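Local coordinates for protein pilin (Streptococcus pyogenes serotype M1, PDB 3GLD) that builds the backbone of the bacterial pilus, as subunits stacked head to tail and joined by isopeptide bonds, for host-cell adhesion, aggregation and biofilm formation, at residues L127-E130 with P135-T138; V59-P64 with Y98-T103; A104-K109 with Y115-Y120; K23-V28 with T37-K42. The protein carries 2 engineered substitutions. One frame throughout, in Å; residues are numbered along the deposited sequence.

Interaction 1: residues L127-E130 with P135-T138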
loop_
_atom_site.group_PDB
_atom_site.type_symbol
_atom_site.label_atom_id
_atom_site.label_comp_id
_atom_site.label_asym_id
_atom_site.label_seq_id
_atom_site.Cartn_x
_atom_site.Cartn_y
_atom_site.Cartn_z
ATOM N N LEU A 127 -16.032 28.478 22.003
ATOM C CA LEU A 127 -16.395 29.878 22.278
ATOM C C LEU A 127 -17.791 29.937 22.841
ATOM O O LEU A 127 -18.570 29.000 22.629
ATOM C CB LEU A 127 -16.332 30.719 21.002
ATOM C CG LEU A 127 -15.001 31.240 20.456
ATOM C CD1 LEU A 127 -13.861 30.227 20.547
ATOM C CD2 LEU A 127 -15.225 31.664 19.013
ATOM N N TRP A 128 -18.103 31.012 23.584
ATOM C CA TRP A 128 -19.482 31.260 24.000
ATOM C C TRP A 128 -20.258 31.626 22.756
ATOM O O TRP A 128 -19.821 32.481 21.982
ATOM C CB TRP A 128 -19.581 32.413 25.020
ATOM C CG TRP A 128 -20.979 32.597 25.517
ATOM C CD1 TRP A 128 -21.886 33.528 25.093
ATOM C CD2 TRP A 128 -21.644 31.799 26.498
ATOM N NE1 TRP A 128 -23.074 33.377 25.781
ATOM C CE2 TRP A 128 -22.955 32.312 26.639
ATOM C CE3 TRP A 128 -21.258 30.697 27.279
ATOM C CZ2 TRP A 128 -23.879 31.777 27.545
ATOM C CZ3 TRP A 128 -22.181 30.158 28.182
ATOM C CH2 TRP A 128 -23.485 30.700 28.295
ATOM N N ASN A 129 -21.378 30.956 22.533
ATOM C CA ASN A 129 -22.154 31.226 21.316
ATOM C C ASN A 129 -23.289 32.145 21.696
ATOM O O ASN A 129 -24.132 31.783 22.521
ATOM C CB ASN A 129 -22.677 29.949 20.633
ATOM C CG ASN A 129 -23.358 30.237 19.287
ATOM O OD1 ASN A 129 -24.543 30.585 19.234
ATOM N ND2 ASN A 129 -22.595 30.109 18.191
ATOM N N GLU A 130 -23.289 33.334 21.095
ATOM C CA GLU A 130 -24.221 34.383 21.480
ATOM C C GLU A 130 -25.675 33.948 21.323
ATOM O O GLU A 130 -26.459 34.087 22.263
ATOM C CB GLU A 130 -23.932 35.694 20.740
ATOM C CG GLU A 130 -24.272 36.944 21.582
ATOM C CD GLU A 130 -23.724 36.866 23.011
ATOM O OE1 GLU A 130 -22.495 37.072 23.203
ATOM O OE2 GLU A 130 -24.529 36.597 23.940
ATOM N N PRO A 135 -21.381 27.295 25.583
ATOM C CA PRO A 135 -20.060 27.117 24.967
ATOM C C PRO A 135 -20.165 26.104 23.833
ATOM O O PRO A 135 -20.632 24.984 24.045
ATOM C CB PRO A 135 -19.187 26.569 26.107
ATOM C CG PRO A 135 -20.113 26.400 27.310
ATOM C CD PRO A 135 -21.515 26.530 26.837
ATOM N N VAL A 136 -19.752 26.518 22.642
ATOM C CA VAL A 136 -19.909 25.710 21.433
ATOM C C VAL A 136 -18.540 25.510 20.787
ATOM O O VAL A 136 -17.794 26.472 20.605
ATOM C CB VAL A 136 -20.879 26.397 20.436
ATOM C CG1 VAL A 136 -20.749 25.805 19.046
ATOM C CG2 VAL A 136 -22.323 26.297 20.930
ATOM N N ALA A 137 -18.219 24.255 20.467
ATOM C CA ALA A 137 -17.029 23.906 19.675
ATOM C C ALA A 137 -17.159 24.577 18.314
ATOM O O ALA A 137 -17.951 24.147 17.477
ATOM C CB ALA A 137 -16.917 22.385 19.525
ATOM N N THR A 138 -16.370 25.627 18.105
ATOM C CA THR A 138 -16.597 26.590 17.017
ATOM C C THR A 138 -15.632 26.478 15.838
ATOM O O THR A 138 -16.037 26.622 14.689
ATOM C CB THR A 138 -16.597 28.025 17.595
ATOM O OG1 THR A 138 -17.614 28.089 18.594
ATOM C CG2 THR A 138 -16.875 29.071 16.522
#

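Interaction 2: residues V59-P64 with Y98-T103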
loop_
_atom_site.group_PDB
_atom_site.type_symbol
_atom_site.label_atom_id
_atom_site.label_comp_id
_atom_site.label_asym_id
_atom_site.label_seq_id
_atom_site.Cartn_x
_atom_site.Cartn_y
_atom_site.Cartn_z
ATOM N N VAL A 59 -11.562 16.820 26.155
ATOM C CA VAL A 59 -12.558 15.919 26.751
ATOM C C VAL A 59 -12.647 14.699 25.810
ATOM O O VAL A 59 -12.868 14.864 24.613
ATOM C CB VAL A 59 -13.951 16.591 26.890
ATOM C CG1 VAL A 59 -14.967 15.623 27.509
ATOM C CG2 VAL A 59 -13.876 17.889 27.729
ATOM N N ALA A 60 -12.481 13.498 26.361
ATOM C CA ALA A 60 -12.410 12.266 25.569
ATOM C C ALA A 60 -13.672 12.055 24.723
ATOM O O ALA A 60 -14.764 12.333 25.183
ATOM C CB ALA A 60 -12.163 11.064 26.480
ATOM N N LEU A 61 -13.518 11.583 23.486
ATOM C CA LEU A 61 -14.676 11.402 22.606
ATOM C C LEU A 61 -15.334 10.066 22.879
ATOM O O LEU A 61 -14.675 9.140 23.345
ATOM C CB LEU A 61 -14.273 11.511 21.125
ATOM C CG LEU A 61 -14.113 12.899 20.491
ATOM C CD1 LEU A 61 -12.961 13.639 21.099
ATOM C CD2 LEU A 61 -13.864 12.787 18.979
ATOM N N ASN A 62 -16.634 9.967 22.604
ATOM C CA ASN A 62 -17.321 8.680 22.640
ATOM C C ASN A 62 -16.738 7.637 21.694
ATOM O O ASN A 62 -16.742 6.451 22.002
ATOM C CB ASN A 62 -18.795 8.855 22.317
ATOM C CG ASN A 62 -19.571 9.390 23.484
ATOM O OD1 ASN A 62 -19.124 9.309 24.639
ATOM N ND2 ASN A 62 -20.735 9.954 23.203
ATOM N N THR A 63 -16.245 8.104 20.550
ATOM C CA THR A 63 -15.650 7.265 19.530
ATOM C C THR A 63 -14.300 7.880 19.127
ATOM O O THR A 63 -14.229 8.680 18.189
ATOM C CB THR A 63 -16.602 7.127 18.317
ATOM O OG1 THR A 63 -17.918 6.795 18.785
ATOM C CG2 THR A 63 -16.118 6.035 17.364
ATOM N N PRO A 64 -13.227 7.520 19.852
ATOM C CA PRO A 64 -11.888 8.068 19.645
ATOM C C PRO A 64 -11.181 7.588 18.365
ATOM O O PRO A 64 -10.132 8.128 17.991
ATOM C CB PRO A 64 -11.106 7.558 20.859
ATOM C CG PRO A 64 -12.093 6.918 21.759
ATOM C CD PRO A 64 -13.249 6.524 20.929
ATOM N N TYR A 98 -9.229 23.393 23.953
ATOM C CA TYR A 98 -9.138 22.012 24.398
ATOM C C TYR A 98 -8.179 21.228 23.483
ATOM O O TYR A 98 -8.380 21.177 22.250
ATOM C CB TYR A 98 -10.527 21.385 24.426
ATOM C CG TYR A 98 -11.440 22.003 25.484
ATOM C CD1 TYR A 98 -12.009 23.260 25.303
ATOM C CD2 TYR A 98 -11.707 21.331 26.676
ATOM C CE1 TYR A 98 -12.841 23.820 26.280
ATOM C CE2 TYR A 98 -12.533 21.899 27.667
ATOM C CZ TYR A 98 -13.089 23.130 27.447
ATOM O OH TYR A 98 -13.896 23.680 28.406
ATOM N N TYR A 99 -7.159 20.637 24.113
ATOM C CA TYR A 99 -6.036 20.000 23.411
ATOM C C TYR A 99 -6.166 18.489 23.251
ATOM O O TYR A 99 -6.476 17.764 24.197
ATOM C CB TYR A 99 -4.710 20.320 24.102
ATOM C CG TYR A 99 -4.261 21.734 23.865
ATOM C CD1 TYR A 99 -4.950 22.794 24.443
ATOM C CD2 TYR A 99 -3.152 22.022 23.059
ATOM C CE1 TYR A 99 -4.560 24.092 24.243
ATOM C CE2 TYR A 99 -2.752 23.332 22.848
ATOM C CZ TYR A 99 -3.471 24.364 23.455
ATOM O OH TYR A 99 -3.139 25.679 23.284
ATOM N N TYR A 100 -5.930 18.030 22.028
ATOM C CA TYR A 100 -5.937 16.611 21.722
ATOM C C TYR A 100 -4.698 16.261 20.902
ATOM O O TYR A 100 -4.044 17.138 20.338
ATOM C CB TYR A 100 -7.158 16.238 20.888
ATOM C CG TYR A 100 -8.496 16.442 21.535
ATOM C CD1 TYR A 100 -9.111 17.706 21.531
ATOM C CD2 TYR A 100 -9.156 15.387 22.151
ATOM C CE1 TYR A 100 -10.354 17.909 22.133
ATOM C CE2 TYR A 100 -10.393 15.570 22.742
ATOM C CZ TYR A 100 -10.987 16.836 22.729
ATOM O OH TYR A 100 -12.222 17.027 23.302
ATOM N N LYS A 101 -4.425 14.965 20.785
ATOM C CA LYS A 101 -3.397 14.472 19.870
ATOM C C LYS A 101 -4.049 13.465 18.938
ATOM O O LYS A 101 -4.831 12.627 19.390
ATOM C CB LYS A 101 -2.255 13.805 20.633
ATOM C CG LYS A 101 -1.497 14.731 21.550
ATOM C CD LYS A 101 -0.014 14.353 21.611
ATOM C CE LYS A 101 0.740 15.319 22.529
ATOM N NZ LYS A 101 1.910 14.687 23.200
ATOM N N VAL A 102 -3.734 13.575 17.649
ATOM C CA VAL A 102 -4.263 12.682 16.627
ATOM C C VAL A 102 -3.106 11.887 16.012
ATOM O O VAL A 102 -2.125 12.484 15.557
ATOM C CB VAL A 102 -4.973 13.463 15.521
ATOM C CG1 VAL A 102 -5.393 12.523 14.366
ATOM C CG2 VAL A 102 -6.192 14.190 16.090
ATOM N N THR A 103 -3.236 10.559 16.018
ATOM C CA THR A 103 -2.206 9.651 15.488
ATOM C C THR A 103 -2.829 8.586 14.567
ATOM O O THR A 103 -4.045 8.355 14.595
ATOM C CB THR A 103 -1.404 8.950 16.607
ATOM O OG1 THR A 103 -2.304 8.306 17.519
ATOM C CG2 THR A 103 -0.514 9.952 17.373
#

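Interaction 3: residues A104-K109 with Y115-Y120. Engineered in segment 104-109: Ala-104 (natural residue Glu).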
loop_
_atom_site.group_PDB
_atom_site.type_symbol
_atom_site.label_atom_id
_atom_site.label_comp_id
_atom_site.label_asym_id
_atom_site.label_seq_id
_atom_site.Cartn_x
_atom_site.Cartn_y
_atom_site.Cartn_z
ATOM N N ALA A 104 -1.990 7.976 13.735
ATOM C CA ALA A 104 -2.417 6.857 12.892
ATOM C C ALA A 104 -2.029 5.586 13.603
ATOM O O ALA A 104 -0.863 5.423 13.984
ATOM C CB ALA A 104 -1.750 6.932 11.527
ATOM N N GLU A 105 -3.005 4.709 13.823
ATOM C CA GLU A 105 -2.750 3.390 14.402
ATOM C C GLU A 105 -1.908 2.504 13.478
ATOM O O GLU A 105 -2.032 2.584 12.249
ATOM C CB GLU A 105 -4.061 2.673 14.704
ATOM C CG GLU A 105 -4.804 3.219 15.897
ATOM C CD GLU A 105 -4.221 2.766 17.225
ATOM O OE1 GLU A 105 -4.077 1.535 17.441
ATOM O OE2 GLU A 105 -3.925 3.651 18.064
ATOM N N LYS A 106 -1.058 1.663 14.070
ATOM C CA LYS A 106 -0.264 0.685 13.292
ATOM C C LYS A 106 -0.154 -0.683 13.987
ATOM O O LYS A 106 0.918 -1.076 14.439
ATOM C CB LYS A 106 1.123 1.251 12.915
ATOM C CG LYS A 106 1.965 1.777 14.081
ATOM C CD LYS A 106 3.469 1.546 13.851
ATOM C CE LYS A 106 4.129 2.713 13.120
ATOM N NZ LYS A 106 5.563 2.426 12.766
ATOM N N ILE A 107 -1.269 -1.408 14.040
ATOM C CA ILE A 107 -1.371 -2.649 14.815
ATOM C C ILE A 107 -1.454 -3.902 13.937
ATOM O O ILE A 107 -0.669 -4.839 14.120
ATOM C CB ILE A 107 -2.550 -2.596 15.859
ATOM C CG1 ILE A 107 -2.767 -3.967 16.525
ATOM C CG2 ILE A 107 -3.847 -2.034 15.224
ATOM C CD1 ILE A 107 -3.489 -3.907 17.866
ATOM N N ASP A 108 -2.402 -3.925 12.999
ATOM C CA ASP A 108 -2.498 -5.023 12.032
ATOM C C ASP A 108 -1.792 -4.554 10.753
ATOM O O ASP A 108 -2.446 -4.107 9.801
ATOM C CB ASP A 108 -3.964 -5.409 11.766
ATOM C CG ASP A 108 -4.768 -5.636 13.057
ATOM O OD1 ASP A 108 -4.303 -6.386 13.958
ATOM O OD2 ASP A 108 -5.883 -5.064 13.160
ATOM N N LYS A 109 -0.460 -4.625 10.768
ATOM C CA LYS A 109 0.383 -4.059 9.715
ATOM C C LYS A 109 0.173 -4.781 8.384
ATOM O O LYS A 109 0.278 -6.002 8.311
ATOM C CB LYS A 109 1.859 -4.108 10.120
ATOM C CG LYS A 109 2.217 -3.205 11.307
ATOM C CD LYS A 109 3.604 -3.518 11.885
ATOM C CE LYS A 109 4.692 -2.652 11.251
ATOM N NZ LYS A 109 6.061 -3.231 11.481
ATOM N N TYR A 115 4.204 2.959 7.625
ATOM C CA TYR A 115 3.201 3.781 8.279
ATOM C C TYR A 115 3.671 5.190 8.611
ATOM O O TYR A 115 4.808 5.393 9.061
ATOM C CB TYR A 115 2.679 3.059 9.524
ATOM C CG TYR A 115 1.728 1.941 9.161
ATOM C CD1 TYR A 115 0.349 2.160 9.115
ATOM C CD2 TYR A 115 2.210 0.675 8.820
ATOM C CE1 TYR A 115 -0.523 1.136 8.768
ATOM C CE2 TYR A 115 1.351 -0.352 8.465
ATOM C CZ TYR A 115 -0.011 -0.118 8.433
ATOM O OH TYR A 115 -0.849 -1.142 8.083
ATOM N N ASP A 116 2.793 6.162 8.371
ATOM C CA ASP A 116 3.039 7.544 8.779
ATOM C C ASP A 116 3.117 7.643 10.299
ATOM O O ASP A 116 2.191 7.246 11.016
ATOM C CB ASP A 116 1.954 8.474 8.235
ATOM C CG ASP A 116 2.356 9.942 8.297
ATOM O OD1 ASP A 116 3.211 10.288 9.139
ATOM O OD2 ASP A 116 1.830 10.742 7.494
ATOM N N THR A 117 4.234 8.168 10.790
ATOM C CA THR A 117 4.456 8.296 12.227
ATOM C C THR A 117 4.011 9.658 12.770
ATOM O O THR A 117 4.087 9.903 13.982
ATOM C CB THR A 117 5.935 8.020 12.629
ATOM O OG1 THR A 117 6.812 8.870 11.870
ATOM C CG2 THR A 117 6.299 6.546 12.373
ATOM N N THR A 118 3.535 10.528 11.876
ATOM C CA THR A 118 3.126 11.891 12.253
ATOM C C THR A 118 2.148 11.922 13.435
ATOM O O THR A 118 1.243 11.093 13.553
ATOM C CB THR A 118 2.563 12.677 11.038
ATOM O OG1 THR A 118 3.510 12.630 9.960
ATOM C CG2 THR A 118 2.296 14.139 11.388
ATOM N N SER A 119 2.367 12.881 14.326
ATOM C CA SER A 119 1.461 13.125 15.429
ATOM C C SER A 119 0.997 14.554 15.286
ATOM O O SER A 119 1.815 15.464 15.103
ATOM C CB SER A 119 2.171 12.917 16.766
ATOM O OG SER A 119 1.247 12.917 17.850
ATOM N N TYR A 120 -0.317 14.753 15.342
ATOM C CA TYR A 120 -0.873 16.087 15.280
ATOM C C TYR A 120 -1.369 16.555 16.645
ATOM O O TYR A 120 -1.963 15.794 17.410
ATOM C CB TYR A 120 -2.024 16.139 14.287
ATOM C CG TYR A 120 -1.623 16.038 12.834
ATOM C CD1 TYR A 120 -1.605 14.806 12.173
ATOM C CD2 TYR A 120 -1.318 17.185 12.106
ATOM C CE1 TYR A 120 -1.264 14.727 10.816
ATOM C CE2 TYR A 120 -0.969 17.119 10.772
ATOM C CZ TYR A 120 -0.941 15.896 10.130
ATOM O OH TYR A 120 -0.602 15.875 8.806
HETATM O O HOH W 1 0.759 8.437 13.477
#

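Interaction 4: residues K23-V28 with T37-K42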
loop_
_atom_site.group_PDB
_atom_site.type_symbol
_atom_site.label_atom_id
_atom_site.label_comp_id
_atom_site.label_asym_id
_atom_site.label_seq_id
_atom_site.Cartn_x
_atom_site.Cartn_y
_atom_site.Cartn_z
ATOM N N LYS A 23 -6.467 10.739 4.235
ATOM C CA LYS A 23 -5.474 9.674 4.106
ATOM C C LYS A 23 -5.086 9.522 2.644
ATOM O O LYS A 23 -5.949 9.434 1.769
ATOM C CB LYS A 23 -6.022 8.361 4.692
ATOM C CG LYS A 23 -5.106 7.134 4.560
ATOM C CD LYS A 23 -3.707 7.384 5.129
ATOM C CE LYS A 23 -2.912 6.120 5.234
ATOM N NZ LYS A 23 -2.713 5.441 3.912
ATOM N N ASN A 24 -3.784 9.528 2.390
ATOM C CA ASN A 24 -3.245 9.277 1.072
ATOM C C ASN A 24 -2.355 8.031 1.118
ATOM O O ASN A 24 -1.751 7.724 2.145
ATOM C CB ASN A 24 -2.440 10.484 0.576
ATOM C CG ASN A 24 -3.323 11.652 0.117
ATOM O OD1 ASN A 24 -3.192 12.775 0.610
ATOM N ND2 ASN A 24 -4.200 11.395 -0.844
ATOM N N LEU A 25 -2.297 7.296 0.014
ATOM C CA LEU A 25 -1.386 6.163 -0.074
ATOM C C LEU A 25 -0.418 6.410 -1.224
ATOM O O LEU A 25 -0.797 6.378 -2.393
ATOM C CB LEU A 25 -2.163 4.860 -0.246
ATOM C CG LEU A 25 -1.442 3.513 -0.210
ATOM C CD1 LEU A 25 -0.916 3.191 1.180
ATOM C CD2 LEU A 25 -2.411 2.422 -0.674
ATOM N N ASP A 26 0.827 6.676 -0.872
ATOM C CA ASP A 26 1.881 6.878 -1.851
ATOM C C ASP A 26 2.326 5.506 -2.368
ATOM O O ASP A 26 2.509 4.593 -1.576
ATOM C CB ASP A 26 3.066 7.592 -1.192
ATOM C CG ASP A 26 3.519 8.801 -1.977
ATOM O OD1 ASP A 26 2.686 9.698 -2.242
ATOM O OD2 ASP A 26 4.715 8.859 -2.334
ATOM N N LEU A 27 2.488 5.374 -3.683
ATOM C CA LEU A 27 2.910 4.111 -4.298
ATOM C C LEU A 27 4.348 4.168 -4.818
ATOM O O LEU A 27 4.686 5.015 -5.655
ATOM C CB LEU A 27 1.950 3.724 -5.433
ATOM C CG LEU A 27 0.437 3.934 -5.228
ATOM C CD1 LEU A 27 -0.319 3.708 -6.532
ATOM C CD2 LEU A 27 -0.106 3.009 -4.135
ATOM N N VAL A 28 5.196 3.265 -4.329
ATOM C CA VAL A 28 6.561 3.136 -4.874
ATOM C C VAL A 28 6.528 2.802 -6.374
ATOM O O VAL A 28 7.278 3.384 -7.178
ATOM C CB VAL A 28 7.390 2.100 -4.089
ATOM C CG1 VAL A 28 8.796 1.928 -4.709
ATOM C CG2 VAL A 28 7.516 2.546 -2.634
ATOM N N THR A 37 -7.732 -3.323 2.843
ATOM C CA THR A 37 -7.370 -3.087 4.240
ATOM C C THR A 37 -8.026 -1.794 4.752
ATOM O O THR A 37 -8.391 -0.924 3.966
ATOM C CB THR A 37 -5.832 -2.944 4.405
ATOM O OG1 THR A 37 -5.492 -2.802 5.794
ATOM C CG2 THR A 37 -5.309 -1.718 3.649
ATOM N N ASP A 38 -8.146 -1.683 6.072
ATOM C CA ASP A 38 -8.449 -0.401 6.735
ATOM C C ASP A 38 -7.174 0.294 7.161
ATOM O O ASP A 38 -6.136 -0.353 7.310
ATOM C CB ASP A 38 -9.282 -0.650 7.988
ATOM C CG ASP A 38 -10.670 -1.171 7.676
ATOM O OD1 ASP A 38 -11.098 -1.059 6.506
ATOM O OD2 ASP A 38 -11.329 -1.704 8.611
ATOM N N PHE A 39 -7.252 1.612 7.359
ATOM C CA PHE A 39 -6.294 2.344 8.174
ATOM C C PHE A 39 -7.084 3.114 9.235
ATOM O O PHE A 39 -8.125 3.708 8.923
ATOM C CB PHE A 39 -5.444 3.302 7.331
ATOM C CG PHE A 39 -4.546 2.608 6.356
ATOM C CD1 PHE A 39 -3.400 1.955 6.792
ATOM C CD2 PHE A 39 -4.877 2.556 5.002
ATOM C CE1 PHE A 39 -2.588 1.277 5.890
ATOM C CE2 PHE A 39 -4.068 1.888 4.088
ATOM C CZ PHE A 39 -2.919 1.260 4.530
ATOM N N THR A 40 -6.584 3.088 10.471
ATOM C CA THR A 40 -7.299 3.590 11.625
ATOM C C THR A 40 -6.552 4.787 12.225
ATOM O O THR A 40 -5.310 4.842 12.224
ATOM C CB THR A 40 -7.516 2.484 12.689
ATOM O OG1 THR A 40 -8.395 1.493 12.157
ATOM C CG2 THR A 40 -8.188 3.044 13.962
ATOM N N PHE A 41 -7.329 5.742 12.729
ATOM C CA PHE A 41 -6.775 6.961 13.315
ATOM C C PHE A 41 -7.414 7.161 14.656
ATOM O O PHE A 41 -8.597 6.879 14.835
ATOM C CB PHE A 41 -6.999 8.167 12.390
ATOM C CG PHE A 41 -6.657 7.878 10.947
ATOM C CD1 PHE A 41 -5.346 7.941 10.503
ATOM C CD2 PHE A 41 -7.654 7.506 10.045
ATOM C CE1 PHE A 41 -5.032 7.643 9.184
ATOM C CE2 PHE A 41 -7.348 7.211 8.725
ATOM C CZ PHE A 41 -6.030 7.282 8.299
ATOM N N LYS A 42 -6.606 7.630 15.600
ATOM C CA LYS A 42 -7.001 7.783 16.978
ATOM C C LYS A 42 -6.863 9.251 17.382
ATOM O O LYS A 42 -5.905 9.936 16.982
ATOM C CB LYS A 42 -6.077 6.929 17.857
ATOM C CG LYS A 42 -6.415 6.886 19.352
ATOM C CD LYS A 42 -5.411 6.016 20.160
ATOM C CE LYS A 42 -4.023 6.645 20.250
ATOM N NZ LYS A 42 -3.182 5.937 21.278
#

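Interaction 1: residues L127-E130 with P135-T138
Leu-127 and Val-136 exchange both of their backbone bonds. Val-136 N gives its hydrogen to Leu-127 O at 2.7 Å, almost straight at 174°. The return bond, Leu-127 N to Val-136 O, is 3.0 Å and more bent at 149°. Val-136 O has a second donor, because the hydroxyl OG1 of Thr-138 bonds to it at 2.6 Å. The two donors come from opposite faces of the carbonyl plane, and neither lies in that plane. OG1 gets there because it sits beside its own backbone N, with chi1 at -58°, which folds the hydroxyl back toward the carbonyl two residues earlier. Leu-127 O likewise takes a CA-H...O contact from Pro-135 CA at 3.4 Å. These are pairs of an antiparallel beta hairpin, strand 119-129 with strand 134-144, and the pairing carries on from Thr-138 to His-125. The next pair toward the turn, Trp-128 with Pro-135, is non-hydrogen-bonded, a position where proline, which has no N-H, costs the ladder no bond. The six-membered part of the Trp-128 ring meets this proline obliquely, with CZ3 3.9 Å from Pro-135 CD. On the other face of the sheet, the Leu-127 and Thr-138 side chains cross at about a right angle, Leu-127 CD2 lying 4.0 Å from Thr-138 CG2. Asn-129 meets Val-136 through its methylene alone, CB to CG2 at 3.7 Å, while its amide oxygen OD1 accepts from the backbone N of Gln-132 within the turn.

Interaction 2: residues V59-P64 with Y98-T103
Tyr-100 reaches from strand 96-104 to the loop 59-64 and bonds through its hydroxyl to the main chain of Val-59. The bond from Tyr-100 OH to Val-59 O is 2.6 Å long. The oxygen lies at the edge of the ring, in its plane, while the hydroxyl stands 22° out of the carbonyl plane. Tyr-100 CG lies beside its backbone N (chi1 -63°), and from there the ring extends across to the loop. These two residues supply most of the buried surface. The CG2 methyl of Val-59 meets CD2 of Tyr-98 obliquely at 4.2 Å; the hydroxyl of Tyr-98 bonds to the carbonyl of Lys-94. Leu-61 adds its CD1 methyl, which meets Tyr-100 CE2 obliquely at 3.6 Å. The loop joins strand 55-57 to strand 65-70 and packs on strand 96-104 of an immunoglobulin-like sandwich domain, where Phe-87 packs edge-to-face with Tyr-100. Val-59 O thus accepts from a side-chain hydroxyl of the strand: a single polar link set among methyls and aromatic rings, which satisfies a loop carbonyl and gives the buried tyrosine hydroxyl an acceptor.

Interaction 3: residues A104-K109 with Y115-Y120
Water 1 bridges the two segments: it accepts from Ala-104 N at 2.8 Å and can donate to Thr-118 O at 2.7 Å and to Asp-116 O at 3.1 Å, though the acceptors within its reach outnumber its protons. The segment 115-120 presents these carbonyls from an Asx turn, in which Asp-116 OD1 accepts from Thr-118 N at 2.8 Å, the N-H coming from above the carboxylate plane. The hydroxyl OG1 of Thr-118 bonds to the same oxygen, and the other carboxylate oxygen accepts from the backbone N of Lys-154. Asp-116 N itself bonds to OD1 of Asn-155, so the turn borders the isopeptide site of this domain. Ala-104 replaces the natural glutamate that promotes formation of that cross-link; its CB, 4.0 Å from Asp-116 O, faces the turn.

Further along, Tyr-115 packs against both Lys-106 and Lys-109. Lys-106 lays CB over one ring face, 4.1 Å from the centroid and 22° off the normal, a CH-pi contact. With CG between the backbone N and the carbonyl carbon (chi1 54°) and bends at the next two torsions, the lysine slides past the tyrosine in the opposite direction, bringing CE to Tyr-115 CB. The hydroxyl accepts from Val-110 N, and Tyr-115 OH lies 3.6 Å from Lys-109 CA.

Interaction 4: residues K23-V28 with T37-K42
Lys-23 sets off extended, CG anti to the backbone N, then bends at chi2 (54°) and again at chi4 (60°), which swings its amine back over the ring of Phe-39. The amine sits over one face of that ring, offset toward the rim. The distance from NZ to the ring centroid is 4.0 Å, at 21° off the ring normal, a cation-pi geometry; CE lies over the same face at 4.3 Å from that centroid, a CH-pi contact. The nitrogen is also tied to its own strand, donating to Asn-24 O at 3.0 Å from above the carbonyl plane. The aliphatic part of the lysine meets a second ring: Phe-41 CZ lies 3.8 Å from Lys-23 CB, with CG of the lysine at the ring edge, in its plane. Both aromatic side chains cross the lysine at about a right angle. Leu-25 extends the apolar surface with CD1 4.4 Å from Phe-39 CZ.

The strand segments face one another with axes 10.0 Å apart, each in a different sheet, so this is core packing between the two layers of an immunoglobulin-like sandwich. Strand 18-27 pairs with strand 151-169, which brings Asn-155, the partner of Lys-23 in the natural cross-link, against the lysine and Phe-39; here the amine is seen in hydrogen-bond and cation-pi contacts. Phe-41 touches Ala-104, the engineered replacement of the glutamate that drives the reaction. The two rings and the Asn-24 carbonyl limit where the amine can go, consistent with a buried site for spontaneous isopeptide formation.

In the fold
All four contacts belong to the first, N-terminal domain. Interactions 2 and 4 are buried, interactions 1 and 3 lie at the surface. Interaction 1 relies on backbone pairing within a hairpin at one end, while interaction 4, about 33 Å away between centres, has no hydrogen bond between its segments and uses aromatic rings across two layers. Interaction 3 shares strand 119-129 with interaction 1, yet joins its segments through a water and a ring. It touches interaction 4: Glu-105 N probably bonds to Thr-40 O, and Tyr-115 CE1 lies 3.5 Å from Phe-39 CE1. Strand 96-104, used by interaction 2, ends at Ala-104 of interaction 3.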